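Local coordinates for intracellular protein transport protein USO1 (Saccharomyces cerevisiae S288c, PDB 6LSU) that is required for protein transport from the ER to the Golgi complex, this chain being the globular head of a homodimeric tether with a long coiled-coil tail, at residues G115-P120 against V253-S258; H328-L333 against R367-A372; I578-L583 against V622-L627. One frame throughout, in Å; residues are numbered along the deposited sequence.

Interaction 1: residues G115-P120 against V253-S258; sequences GKYPSP and VNDCLS
Tyr-117 lays one face of its ring over the side-chain amide of Asn-254, the two planes only 21° apart. Asn-254 CG lies 3.5 Å from Tyr-117 CE2, while Asn-254 ND2 rides 3.9 Å above the ring plane, displaced toward the rim, so that the amide and the ring form an offset stack. A first torsion of -155° swings the Asn-254 amide away from its own backbone N and out over the ring. Asn-254 OD1 then approaches Pro-118 CD at 3.4 Å and accepts a hydrogen bond from Gln-302 of helix 301-317, which is consistent with the way round the amide is placed. With an alanine here, the tyrosine would probably lose the flat cover on this face, and Gln-302 would lose this acceptor.

The loop 115-120, between helices 103-112 and 132-143, thereby docks on helix 251-264 of ARM 4 in the armadillo-type helical solenoid of the globular head, 133 residues further along the chain.

One turn on from Asn-254, Ser-258 comes up obliquely to the ring, its OG 3.7 Å from Tyr-117 CE1. Ser-258 OG also sits 3.4 Å from Gly-115 CA, where the loop backbone runs close to the helix. At the hydroxyl end of the ring, the carboxylate of Asp-255 lies near the ring plane, but its modelled distance from Tyr-117 OH is too short to be trusted. Asp-255 is held from its other oxygen, OD1, by a salt bridge to Arg-111 of helix 103-112, and Met-215 of helix 204-218 also packs against Tyr-117.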
# COMPACT_ATOMS: atom_id res chain seq x y z
N GLY A 115 13.24 5.65 -4.91
CA GLY A 115 11.93 5.38 -5.55
C GLY A 115 11.54 3.92 -5.43
O GLY A 115 12.32 3.16 -4.81
N LYS A 116 10.38 3.57 -5.99
CA LYS A 116 9.81 2.19 -6.05
C LYS A 116 9.73 1.84 -7.52
O LYS A 116 9.02 2.55 -8.28
CB LYS A 116 8.44 2.08 -5.36
CG LYS A 116 8.38 2.49 -3.89
CD LYS A 116 8.46 4.00 -3.66
CE LYS A 116 8.92 4.41 -2.28
NZ LYS A 116 9.21 5.87 -2.22
N TYR A 117 10.50 0.84 -7.94
CA TYR A 117 10.71 0.54 -9.38
C TYR A 117 10.18 -0.87 -9.65
O TYR A 117 9.86 -1.59 -8.69
CB TYR A 117 12.15 0.90 -9.73
CG TYR A 117 12.27 2.35 -10.14
CD1 TYR A 117 12.32 3.35 -9.19
CD2 TYR A 117 12.22 2.71 -11.49
CE1 TYR A 117 12.36 4.69 -9.56
CE2 TYR A 117 12.27 4.04 -11.88
CZ TYR A 117 12.34 5.03 -10.90
OH TYR A 117 12.41 6.36 -11.16
N PRO A 118 9.96 -1.26 -10.94
CA PRO A 118 9.45 -2.59 -11.27
C PRO A 118 10.44 -3.66 -10.78
O PRO A 118 11.37 -3.95 -11.55
CB PRO A 118 9.40 -2.67 -12.80
CG PRO A 118 9.58 -1.24 -13.27
CD PRO A 118 10.30 -0.50 -12.16
N SER A 119 10.21 -4.16 -9.54
CA SER A 119 11.10 -5.07 -8.78
C SER A 119 11.49 -6.24 -9.68
O SER A 119 12.68 -6.52 -9.85
CB SER A 119 10.49 -5.56 -7.46
OG SER A 119 9.70 -4.56 -6.83
N PRO A 120 10.50 -6.91 -10.33
CA PRO A 120 10.81 -7.99 -11.27
C PRO A 120 11.84 -7.51 -12.31
O PRO A 120 12.87 -8.15 -12.46
CB PRO A 120 9.45 -8.34 -11.91
CG PRO A 120 8.41 -7.85 -10.91
CD PRO A 120 9.05 -6.64 -10.25
N VAL A 253 8.77 8.02 -17.18
CA VAL A 253 7.48 8.26 -16.47
C VAL A 253 7.53 7.75 -15.04
O VAL A 253 7.04 8.45 -14.17
CB VAL A 253 6.30 7.66 -17.25
CG1 VAL A 253 5.03 7.72 -16.45
CG2 VAL A 253 6.16 8.38 -18.56
N ASN A 254 8.13 6.58 -14.82
CA ASN A 254 8.33 6.01 -13.46
C ASN A 254 9.16 7.01 -12.64
O ASN A 254 8.77 7.35 -11.49
CB ASN A 254 9.05 4.67 -13.54
CG ASN A 254 8.78 3.77 -12.36
OD1 ASN A 254 8.93 2.58 -12.46
ND2 ASN A 254 8.35 4.32 -11.26
N ASP A 255 10.25 7.51 -13.22
CA ASP A 255 11.11 8.56 -12.58
C ASP A 255 10.25 9.80 -12.31
O ASP A 255 10.14 10.19 -11.16
CB ASP A 255 12.35 8.86 -13.41
CG ASP A 255 13.16 7.62 -13.82
OD1 ASP A 255 13.77 7.67 -14.90
OD2 ASP A 255 13.20 6.60 -13.08
N CYS A 256 9.56 10.33 -13.32
CA CYS A 256 8.71 11.54 -13.16
C CYS A 256 7.74 11.32 -12.01
O CYS A 256 7.78 12.17 -11.05
CB CYS A 256 7.97 11.87 -14.43
SG CYS A 256 9.05 12.59 -15.68
N LEU A 257 6.99 10.20 -12.04
CA LEU A 257 6.01 9.91 -10.96
C LEU A 257 6.76 9.77 -9.62
O LEU A 257 6.29 10.30 -8.61
CB LEU A 257 5.18 8.67 -11.32
CG LEU A 257 4.32 8.81 -12.58
CD1 LEU A 257 3.99 7.45 -13.15
CD2 LEU A 257 3.07 9.61 -12.28
N SER A 258 7.89 9.08 -9.62
CA SER A 258 8.68 8.78 -8.40
C SER A 258 9.14 10.11 -7.79
O SER A 258 9.14 10.27 -6.54
CB SER A 258 9.83 7.92 -8.76
OG SER A 258 9.94 6.88 -7.81

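Interaction 2: residues H328-L333 against R367-A372; sequences HQNALL and RSNEHA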
# COMPACT_ATOMS: atom_id res chain seq x y z
N HIS A 328 -8.00 18.12 1.43
CA HIS A 328 -7.50 17.32 0.28
C HIS A 328 -8.62 16.41 -0.24
O HIS A 328 -8.82 16.42 -1.47
CB HIS A 328 -6.28 16.50 0.70
CG HIS A 328 -5.08 17.33 0.97
ND1 HIS A 328 -4.10 16.95 1.87
CD2 HIS A 328 -4.75 18.58 0.56
CE1 HIS A 328 -3.20 17.90 1.96
NE2 HIS A 328 -3.58 18.90 1.17
N GLN A 329 -9.30 15.67 0.66
CA GLN A 329 -10.39 14.74 0.30
C GLN A 329 -11.40 15.53 -0.55
O GLN A 329 -11.67 15.12 -1.72
CB GLN A 329 -11.04 14.10 1.53
CG GLN A 329 -10.33 12.86 2.05
CD GLN A 329 -10.93 12.43 3.38
OE1 GLN A 329 -11.37 13.28 4.16
NE2 GLN A 329 -11.03 11.12 3.56
N ASN A 330 -11.90 16.64 0.03
CA ASN A 330 -12.86 17.60 -0.58
C ASN A 330 -12.34 18.09 -1.93
O ASN A 330 -13.08 18.02 -2.90
CB ASN A 330 -13.14 18.76 0.38
CG ASN A 330 -13.97 18.38 1.59
OD1 ASN A 330 -14.61 17.34 1.62
ND2 ASN A 330 -14.00 19.25 2.58
N ALA A 331 -11.07 18.51 -1.98
CA ALA A 331 -10.39 18.89 -3.24
C ALA A 331 -10.50 17.73 -4.26
O ALA A 331 -10.93 17.97 -5.41
CB ALA A 331 -8.96 19.29 -2.97
N LEU A 332 -10.13 16.51 -3.87
CA LEU A 332 -10.13 15.36 -4.84
C LEU A 332 -11.55 15.04 -5.31
O LEU A 332 -11.70 14.50 -6.45
CB LEU A 332 -9.49 14.14 -4.18
CG LEU A 332 -7.99 14.22 -3.99
CD1 LEU A 332 -7.55 13.26 -2.90
CD2 LEU A 332 -7.27 13.96 -5.29
N LEU A 333 -12.56 15.34 -4.48
CA LEU A 333 -13.97 15.04 -4.79
C LEU A 333 -14.48 16.04 -5.83
O LEU A 333 -15.30 15.62 -6.69
CB LEU A 333 -14.80 15.08 -3.51
CG LEU A 333 -15.12 13.72 -2.91
CD1 LEU A 333 -16.15 13.91 -1.82
CD2 LEU A 333 -15.66 12.75 -3.96
N ARG A 367 -12.74 8.06 3.53
CA ARG A 367 -12.76 7.67 4.95
C ARG A 367 -13.17 8.86 5.81
O ARG A 367 -12.43 9.82 5.87
CB ARG A 367 -11.37 7.19 5.36
CG ARG A 367 -11.33 6.67 6.80
CD ARG A 367 -10.41 5.49 7.07
NE ARG A 367 -9.31 5.52 6.12
CZ ARG A 367 -9.03 4.58 5.24
NH1 ARG A 367 -9.74 3.49 5.21
NH2 ARG A 367 -8.05 4.73 4.38
N SER A 368 -14.29 8.79 6.50
CA SER A 368 -14.65 9.73 7.60
C SER A 368 -15.03 11.14 7.12
O SER A 368 -14.75 12.09 7.83
CB SER A 368 -13.51 9.82 8.56
OG SER A 368 -13.85 9.08 9.69
N ASN A 369 -15.60 11.26 5.93
CA ASN A 369 -15.90 12.55 5.26
C ASN A 369 -17.33 12.38 4.78
O ASN A 369 -17.46 11.73 3.72
CB ASN A 369 -14.91 12.75 4.11
CG ASN A 369 -15.05 14.07 3.39
OD1 ASN A 369 -16.15 14.50 3.02
ND2 ASN A 369 -13.90 14.69 3.14
N GLU A 370 -18.32 12.82 5.59
CA GLU A 370 -19.75 12.83 5.20
C GLU A 370 -19.87 13.11 3.69
O GLU A 370 -20.49 12.35 2.96
CB GLU A 370 -20.50 13.91 5.99
CG GLU A 370 -21.18 13.46 7.27
CD GLU A 370 -22.50 14.19 7.50
OE1 GLU A 370 -22.79 14.59 8.67
OE2 GLU A 370 -23.23 14.38 6.50
N HIS A 371 -19.30 14.22 3.24
CA HIS A 371 -19.48 14.73 1.86
C HIS A 371 -18.96 13.67 0.86
O HIS A 371 -19.67 13.36 -0.16
CB HIS A 371 -18.75 16.09 1.67
CG HIS A 371 -18.91 16.55 0.27
ND1 HIS A 371 -17.88 16.83 -0.54
CD2 HIS A 371 -20.00 16.58 -0.50
CE1 HIS A 371 -18.32 17.04 -1.76
NE2 HIS A 371 -19.61 16.89 -1.75
N ALA A 372 -17.76 13.13 1.11
CA ALA A 372 -17.19 12.02 0.30
C ALA A 372 -18.09 10.77 0.37
O ALA A 372 -18.49 10.29 -0.69
CB ALA A 372 -15.74 11.74 0.67
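Asn-369 holds its CG opposite the backbone N (chi1 -176°), which sends its amide across to Gln-329 and Asn-330, while the extended chain of Gln-329 carries its own amide past it in the reverse direction. Both N-H groups of Asn-369 ND2 are thereby used, each with its acceptor in the amide plane. One runs to Gln-329 OE1 at 3.1 Å and is almost straight (174°); the other reaches Asn-330 OD1, also at 3.1 Å. Neither acceptor is met on a lone pair, since ND2 stands well above both carbonyl planes, and the Asn-369 amide is turned steeply against each of the other two. The remaining polar atom, Asn-369 OD1, accepts from Ala-372 N at 2.8 Å; three bonds thus grip the amide and should hold its rotation.

Gln-329 NE2 in turn gives a bond of 3.0 Å to Arg-367 O and a second to Asn-364 O, taking up carbonyls at the end of helix 354-366. One turn on from Gln-329, Leu-333 contributes the apolar part, facing Ala-372 and His-371, although the exact placing of its CD1 is uncertain.

Asn-369 is the N-cap of helix 370-376, and here the capping residue also bonds to a neighbouring helix, tying helix 325-333 of ARM 6 to the opening of ARM 7 in the armadillo solenoid.

Interaction 3: residues I578-L583 against V622-L627; sequences IPISYL and VTIKCL
Leu-583 meets Leu-627 from its first side-chain carbon outward, the two side chains crossing at a slant. Its CB lies 3.9 Å from Leu-627 CB, and CG stays beside that same carbon. At the branch point the two methyls part company. Leu-583 CD1 nestles 3.7 Å from Leu-627 CB and also touches Ile-624, whose CG2 is 3.9 Å away, so this methyl meets two residues about one helical turn apart. CD2 comes up against the partner's main chain instead, 3.9 Å from Leu-627 C. A chi1 of -84° places Leu-583 CG opposite its own carbonyl carbon and beside the backbone N, which lets the branched end spread over the facing helix.

About one turn earlier, Ile-580 works in a similar way with its two branches: CG2 meets Leu-627 CD1 at 4.0 Å, and CG1 meets Ile-624 CD1 at the same distance. Ile-624 CD1 bends over to reach the ring of Pro-579 as well, at CB and CG, because the chain of Ile-624 folds back at its second torsion. All five of these residues are buried, and their side chains meet through apolar contacts.

Further side chains border the seam: Phe-701 lies against Ile-580, Leu-571 against Ile-624, and Phe-670 of helix 660-673 against Leu-627. On the far side of the first helix, Tyr-582 packs on helices 514-528 and 559-568.

The two helical segments run nearly parallel, 19° apart with their axes 10.2 Å from each other. Such side-by-side stacking of parallel helices from consecutive repeats, here ARM 9 and ARM 10, is the hallmark of an armadillo-type alpha-solenoid.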
# COMPACT_ATOMS: atom_id res chain seq x y z
N ILE A 578 -15.50 -21.41 9.19
CA ILE A 578 -16.99 -21.32 9.27
C ILE A 578 -17.46 -21.28 10.72
O ILE A 578 -18.16 -20.33 11.10
CB ILE A 578 -17.61 -22.47 8.47
CG1 ILE A 578 -17.06 -22.45 7.05
CG2 ILE A 578 -19.12 -22.42 8.52
CD1 ILE A 578 -17.86 -23.28 6.05
N PRO A 579 -17.15 -22.31 11.56
CA PRO A 579 -17.47 -22.29 12.99
C PRO A 579 -16.87 -21.12 13.76
O PRO A 579 -17.56 -20.57 14.61
CB PRO A 579 -16.81 -23.54 13.57
CG PRO A 579 -16.56 -24.44 12.39
CD PRO A 579 -16.50 -23.56 11.16
N ILE A 580 -15.61 -20.76 13.50
CA ILE A 580 -14.90 -19.64 14.21
C ILE A 580 -15.66 -18.33 13.94
O ILE A 580 -15.85 -17.49 14.87
CB ILE A 580 -13.43 -19.52 13.77
CG1 ILE A 580 -12.62 -20.74 14.20
CG2 ILE A 580 -12.82 -18.23 14.30
CD1 ILE A 580 -11.17 -20.71 13.74
N SER A 581 -16.16 -18.19 12.71
CA SER A 581 -16.82 -16.95 12.27
C SER A 581 -18.10 -16.80 13.06
O SER A 581 -18.20 -15.78 13.76
CB SER A 581 -17.00 -16.94 10.78
OG SER A 581 -15.74 -16.87 10.15
N TYR A 582 -19.00 -17.80 13.02
CA TYR A 582 -20.24 -17.80 13.87
C TYR A 582 -19.89 -17.62 15.34
O TYR A 582 -20.49 -16.73 15.98
CB TYR A 582 -21.05 -19.09 13.75
CG TYR A 582 -21.73 -19.28 12.42
CD1 TYR A 582 -22.70 -18.40 11.97
CD2 TYR A 582 -21.40 -20.36 11.61
CE1 TYR A 582 -23.29 -18.54 10.71
CE2 TYR A 582 -21.99 -20.55 10.37
CZ TYR A 582 -22.94 -19.63 9.91
OH TYR A 582 -23.54 -19.85 8.69
N LEU A 583 -18.93 -18.39 15.86
CA LEU A 583 -18.67 -18.39 17.33
C LEU A 583 -18.22 -17.00 17.79
O LEU A 583 -18.92 -16.41 18.64
CB LEU A 583 -17.65 -19.48 17.67
CG LEU A 583 -18.26 -20.85 17.84
CD1 LEU A 583 -17.21 -21.93 17.70
CD2 LEU A 583 -18.98 -20.94 19.17
N VAL A 622 -9.20 -27.90 19.64
CA VAL A 622 -9.04 -27.12 20.90
C VAL A 622 -9.57 -25.69 20.71
O VAL A 622 -10.01 -25.05 21.76
CB VAL A 622 -7.59 -27.15 21.40
CG1 VAL A 622 -6.60 -27.03 20.25
CG2 VAL A 622 -7.35 -26.10 22.46
N THR A 623 -9.55 -25.19 19.47
CA THR A 623 -9.98 -23.80 19.16
C THR A 623 -11.51 -23.72 19.23
O THR A 623 -12.02 -22.98 20.11
CB THR A 623 -9.40 -23.32 17.83
OG1 THR A 623 -8.10 -23.88 17.66
CG2 THR A 623 -9.27 -21.81 17.80
N ILE A 624 -12.23 -24.46 18.38
CA ILE A 624 -13.71 -24.57 18.51
C ILE A 624 -14.09 -24.87 19.96
O ILE A 624 -14.97 -24.19 20.53
CB ILE A 624 -14.30 -25.64 17.60
CG1 ILE A 624 -13.85 -25.53 16.14
CG2 ILE A 624 -15.80 -25.58 17.75
CD1 ILE A 624 -14.19 -24.21 15.52
N LYS A 625 -13.46 -25.87 20.56
CA LYS A 625 -13.85 -26.31 21.91
C LYS A 625 -13.77 -25.09 22.83
O LYS A 625 -14.77 -24.86 23.56
CB LYS A 625 -13.03 -27.55 22.28
CG LYS A 625 -12.65 -27.74 23.74
CD LYS A 625 -11.85 -29.01 23.91
CE LYS A 625 -10.80 -28.93 25.00
NZ LYS A 625 -9.87 -30.09 24.92
N CYS A 626 -12.70 -24.29 22.77
CA CYS A 626 -12.57 -23.11 23.69
C CYS A 626 -13.59 -22.02 23.29
O CYS A 626 -14.13 -21.31 24.19
CB CYS A 626 -11.14 -22.58 23.70
SG CYS A 626 -9.86 -23.78 24.23
N LEU A 627 -13.90 -21.87 21.99
CA LEU A 627 -14.81 -20.79 21.52
C LEU A 627 -16.23 -21.10 21.95
O LEU A 627 -16.93 -20.14 22.48
CB LEU A 627 -14.69 -20.60 20.00
CG LEU A 627 -13.49 -19.78 19.56
CD1 LEU A 627 -13.48 -19.62 18.04
CD2 LEU A 627 -13.49 -18.43 20.27

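In the fold
The three contacts follow one another along the curved helical head, with centres about 28 Å (1 and 2), about 39 Å (2 and 3) and about 45 Å (1 and 3) apart, and none touches another. Interactions 1 and 3 are buried, whereas interaction 2 is only partly so, and their chemistry differs with the elements they join. In interaction 3, between helices of ARM 9 and ARM 10, side chains meet by apolar contacts; interaction 2, at the ARM 6–ARM 7 junction, relies on amide hydrogen bonds to a helix start and a preceding helix end; interaction 1 sets a loop aromatic on a polar helix face. Interactions 1 and 2 have helix 301-317 as a common neighbour, packing on Asn-254 and Leu-332.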